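Local coordinates for protein putative NADH Oxidase (Clostridium acetobutylicum, PDB 3E10) that binds flavin mononucleotide and, as a member of the nitroreductase family, probably works as an FMN-dependent oxidoreductase, at residues L76-E80 with E81-I85; F130-K133 with S134-P138. All coordinates share one frame; numbering follows the deposited sequence. Where two conformers were deposited one is given.

Contact 1. Residues L76-E80 with E81-I85; sequences LLADE and EKMKI
Asp79, the last residue of strand 72-79, uses both its backbone and its side chain to hold the turn that follows. Two backbone hydrogen bonds set the fold of this short 3-10 segment: Lys82 N gives its hydrogen to Asp79 O at 2.9 Å, and Met83 N bonds to Glu80 O at 3.0 Å. Each links a residue to the third one before it, making two overlapping turns, 79-82 and 80-83.

The carboxylate adds polar bonds of its own. With CG anti to the backbone N (chi1 -176°), it swings forward over the start of the 3-10 turn, where OD1 accepts from Glu81 N at 2.9 Å, met from above the carboxylate plane. This closes an Asx turn, for which the short arm of aspartate is well suited. OD1 also accepts a bond from Asn135 ND2.

OD2 carries the ionic part. The lysine chain of Lys82 passes across the aspartate arm, CG 3.9 Å from Asp79 CB, and bends only at chi4 (77°). In one of its two conformers, NZ reaches the anti lone pair of OD2 at 2.9 Å in a salt bridge and also pairs with Glu44, on the neighbouring strand 43-48. A water donates to OD2 and to Glu81 OE1 and so spans the two carboxylates.

The apolar part lies with selenomethionine Met83. Its extended chain is long enough to carry CE over the Glu80 backbone, 3.7 Å from Glu80 CA, and back to the strand, where small Ala78 offers its CB at 3.8 Å from CE. Trp89 of helix 89-106 packs on both residues.

Asp79 is buried, and its carboxylate has several donors about it. The bridging water, and the lysine when so placed, probably offset the repulsion between Asp79 and Glu81, and such donors would be expected to favour ionised Asp79.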
# COMPACT_ATOMS: atom_id res chain seq x y z
N LEU B 76 0.46 6.15 -12.18
CA LEU B 76 1.57 5.49 -11.49
C LEU B 76 2.10 4.41 -12.43
O LEU B 76 1.34 3.59 -12.93
CB LEU B 76 1.10 4.85 -10.18
CG LEU B 76 1.11 5.77 -8.95
CD1 LEU B 76 0.12 6.89 -9.09
CD2 LEU B 76 0.84 4.95 -7.68
N LEU B 77 3.42 4.43 -12.60
CA LEU B 77 4.13 3.54 -13.48
C LEU B 77 5.35 3.00 -12.76
O LEU B 77 5.84 3.65 -11.85
CB LEU B 77 4.60 4.31 -14.73
CG LEU B 77 3.65 5.28 -15.46
CD1 LEU B 77 4.51 6.25 -16.33
CD2 LEU B 77 2.79 4.51 -16.35
N ALA B 78 5.86 1.85 -13.20
CA ALA B 78 7.10 1.32 -12.68
C ALA B 78 8.07 1.07 -13.81
O ALA B 78 7.67 0.63 -14.88
CB ALA B 78 6.86 0.00 -11.93
N ASP B 79 9.34 1.32 -13.57
CA ASP B 79 10.38 1.11 -14.57
C ASP B 79 11.14 -0.19 -14.29
O ASP B 79 11.76 -0.35 -13.24
CB ASP B 79 11.36 2.28 -14.50
CG ASP B 79 12.44 2.22 -15.56
OD1 ASP B 79 12.49 1.24 -16.34
OD2 ASP B 79 13.25 3.17 -15.60
N GLU B 80 11.00 -1.14 -15.21
CA GLU B 80 11.72 -2.40 -15.09
C GLU B 80 13.22 -2.19 -14.81
O GLU B 80 13.84 -3.00 -14.11
CB GLU B 80 11.58 -3.22 -16.37
CG GLU B 80 10.24 -3.86 -16.61
CD GLU B 80 10.20 -4.62 -17.97
OE1 GLU B 80 10.96 -4.29 -18.89
OE2 GLU B 80 9.34 -5.51 -18.13
N GLU B 81 13.80 -1.17 -15.42
CA GLU B 81 15.22 -0.94 -15.32
C GLU B 81 15.64 -0.46 -13.94
O GLU B 81 16.84 -0.46 -13.65
CB GLU B 81 15.69 0.01 -16.41
CG GLU B 81 15.48 -0.58 -17.81
CD GLU B 81 15.92 0.34 -18.93
OE1 GLU B 81 16.33 1.49 -18.64
OE2 GLU B 81 15.81 -0.08 -20.11
N LYS B 82 14.68 -0.09 -13.10
CA LYS B 82 14.96 0.25 -11.72
C LYS B 82 14.75 -0.93 -10.76
O LYS B 82 15.03 -0.81 -9.57
CB LYS B 82 14.10 1.43 -11.28
CG LYS B 82 14.40 2.67 -12.07
CD LYS B 82 13.58 3.84 -11.58
CE LYS B 82 14.05 5.15 -12.22
NZ LYS B 82 13.59 5.28 -13.63
N MSE B 83 14.27 -2.05 -11.26
CA MSE B 83 13.92 -3.16 -10.38
C MSE B 83 15.11 -4.03 -10.05
O MSE B 83 15.73 -4.62 -10.95
CB MSE B 83 12.85 -4.03 -10.98
CG MSE B 83 11.55 -3.29 -11.25
SE MSE B 83 10.30 -4.41 -12.16
CE MSE B 83 9.02 -3.07 -12.61
N LYS B 84 15.40 -4.12 -8.77
CA LYS B 84 16.34 -5.09 -8.19
C LYS B 84 15.60 -6.39 -7.80
O LYS B 84 16.16 -7.48 -7.85
CB LYS B 84 16.99 -4.50 -6.94
CG LYS B 84 17.74 -3.19 -7.15
CD LYS B 84 18.00 -2.49 -5.80
CE LYS B 84 18.89 -1.25 -5.97
NZ LYS B 84 18.18 0.01 -6.38
N ILE B 85 14.33 -6.24 -7.43
CA ILE B 85 13.46 -7.33 -6.99
C ILE B 85 12.16 -7.19 -7.78
O ILE B 85 11.15 -6.65 -7.30
CB ILE B 85 13.22 -7.28 -5.45
CG1 ILE B 85 14.57 -7.31 -4.73
CG2 ILE B 85 12.34 -8.45 -5.01
CD1 ILE B 85 14.48 -6.91 -3.29
O HOH W 1 15.17 3.60 -17.23

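Contact 2. Residues F130-K133 with S134-P138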
# COMPACT_ATOMS: atom_id res chain seq x y z
N PHE B 130 -0.07 6.79 -23.74
CA PHE B 130 1.14 7.53 -23.45
C PHE B 130 2.37 7.07 -24.27
O PHE B 130 3.46 7.58 -24.05
CB PHE B 130 1.42 7.41 -21.94
CG PHE B 130 0.37 8.09 -21.09
CD1 PHE B 130 0.32 9.47 -21.02
CD2 PHE B 130 -0.59 7.33 -20.42
CE1 PHE B 130 -0.66 10.09 -20.28
CE2 PHE B 130 -1.57 7.96 -19.66
CZ PHE B 130 -1.60 9.32 -19.58
N ASN B 131 2.14 6.19 -25.25
CA ASN B 131 3.19 5.58 -26.06
C ASN B 131 4.41 5.18 -25.23
O ASN B 131 5.51 5.61 -25.48
CB ASN B 131 3.60 6.48 -27.21
CG ASN B 131 4.48 5.76 -28.19
OD1 ASN B 131 4.25 4.58 -28.46
ND2 ASN B 131 5.54 6.43 -28.67
N LEU B 132 4.16 4.37 -24.21
CA LEU B 132 5.22 4.06 -23.27
C LEU B 132 6.26 3.11 -23.86
O LEU B 132 5.93 2.19 -24.58
CB LEU B 132 4.64 3.41 -22.00
CG LEU B 132 3.65 4.28 -21.23
CD1 LEU B 132 3.08 3.50 -20.06
CD2 LEU B 132 4.33 5.59 -20.79
N LYS B 133 7.51 3.34 -23.50
CA LYS B 133 8.60 2.38 -23.70
C LYS B 133 8.26 1.04 -23.05
O LYS B 133 7.60 1.00 -22.01
CB LYS B 133 9.87 2.89 -23.03
CG LYS B 133 10.63 3.95 -23.77
CD LYS B 133 11.84 4.44 -22.96
CE LYS B 133 11.45 5.41 -21.84
NZ LYS B 133 10.74 6.62 -22.23
N SER B 134 8.77 -0.04 -23.60
CA SER B 134 8.49 -1.39 -23.13
C SER B 134 8.76 -1.56 -21.62
O SER B 134 8.03 -2.27 -20.90
CB SER B 134 9.36 -2.37 -23.91
OG SER B 134 9.33 -3.64 -23.33
N ASN B 135 9.80 -0.88 -21.14
CA ASN B 135 10.22 -1.04 -19.74
C ASN B 135 9.37 -0.26 -18.76
O ASN B 135 9.53 -0.44 -17.55
CB ASN B 135 11.69 -0.66 -19.57
CG ASN B 135 12.04 0.72 -20.11
OD1 ASN B 135 11.92 0.95 -21.32
ND2 ASN B 135 12.44 1.64 -19.23
N ILE B 136 8.48 0.62 -19.26
CA ILE B 136 7.68 1.46 -18.37
C ILE B 136 6.30 0.84 -18.26
O ILE B 136 5.54 0.80 -19.24
CB ILE B 136 7.64 2.89 -18.86
CG1 ILE B 136 9.07 3.49 -18.98
CG2 ILE B 136 6.80 3.75 -17.94
CD1 ILE B 136 9.92 3.47 -17.74
N LYS B 137 6.01 0.29 -17.09
CA LYS B 137 4.83 -0.52 -16.88
C LYS B 137 3.75 0.25 -16.15
O LYS B 137 3.98 0.73 -15.03
CB LYS B 137 5.20 -1.72 -16.01
CG LYS B 137 6.30 -2.55 -16.68
CD LYS B 137 6.62 -3.83 -15.89
CE LYS B 137 5.48 -4.85 -15.91
NZ LYS B 137 5.27 -5.48 -17.26
N PRO B 138 2.57 0.37 -16.78
CA PRO B 138 1.47 1.00 -16.07
C PRO B 138 1.04 0.24 -14.83
O PRO B 138 0.97 -0.99 -14.85
CB PRO B 138 0.34 1.00 -17.09
CG PRO B 138 1.00 0.80 -18.42
CD PRO B 138 2.21 0.03 -18.17
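Lys133 O accepts a hydrogen bond of 2.9 Å from Ile136 N, closing a type I beta turn from Lys133 to Ile136 that leads into strand 136-145.

The two methyls of Leu132, just before the turn, reach the strand. CD1 lies 3.7 Å from Ile136 O and 3.8 Å from Pro138 CG, the leucine and proline side chains lying alongside and heading opposite ways, while CD2 approaches Ile136 CG2 more loosely, at 4.2 Å. A branched leucine can thus meet two strand residues at once. Lys133 and Asn135 run side by side, with Asn135 OD1 3.3 Å from Lys133 CB. In Asn135 a chi1 of 53° tucks CG between the two backbone arms and turns the amide alongside the lysine; its ND2 bonds to Asp79 OD1. Lys133 CB and, in one of two conformers, CE come only loosely near Ile136 CG1, each at 4.2 Å.

Tyr168 of the second subunit lies against Leu132, Lys133 and Ile136. Before the turn, helix 120-129 ends in a Schellman motif with Asn131, of positive phi, as its C-prime residue. Pro138 packs against Val123 and Leu126 of that helix, and Leu132 and Ile136 meet Leu77 of strand 72-79.

How the contacts relate
Contact 1 comes first along the chain, at the exit of strand 72-79; contact 2 follows, at the entry to strand 136-145. The two strands are antiparallel neighbours at the middle of the four-stranded sheet, so the end of one lies beside the start of the other, and the centres of the contacts are about 11 Å apart. Backbone bonds join them directly: Ala78 O to Lys137 N at 2.8 Å and Glu80 N to Asn135 O at 2.9 Å, both probable hydrogen bonds. They lie at the same end of the two central strands, where both touch the second subunit. This end is set back from the flavin: a bound FMN lies about 11 Å from the side chain of Met83 and about 13 Å from that of Pro138.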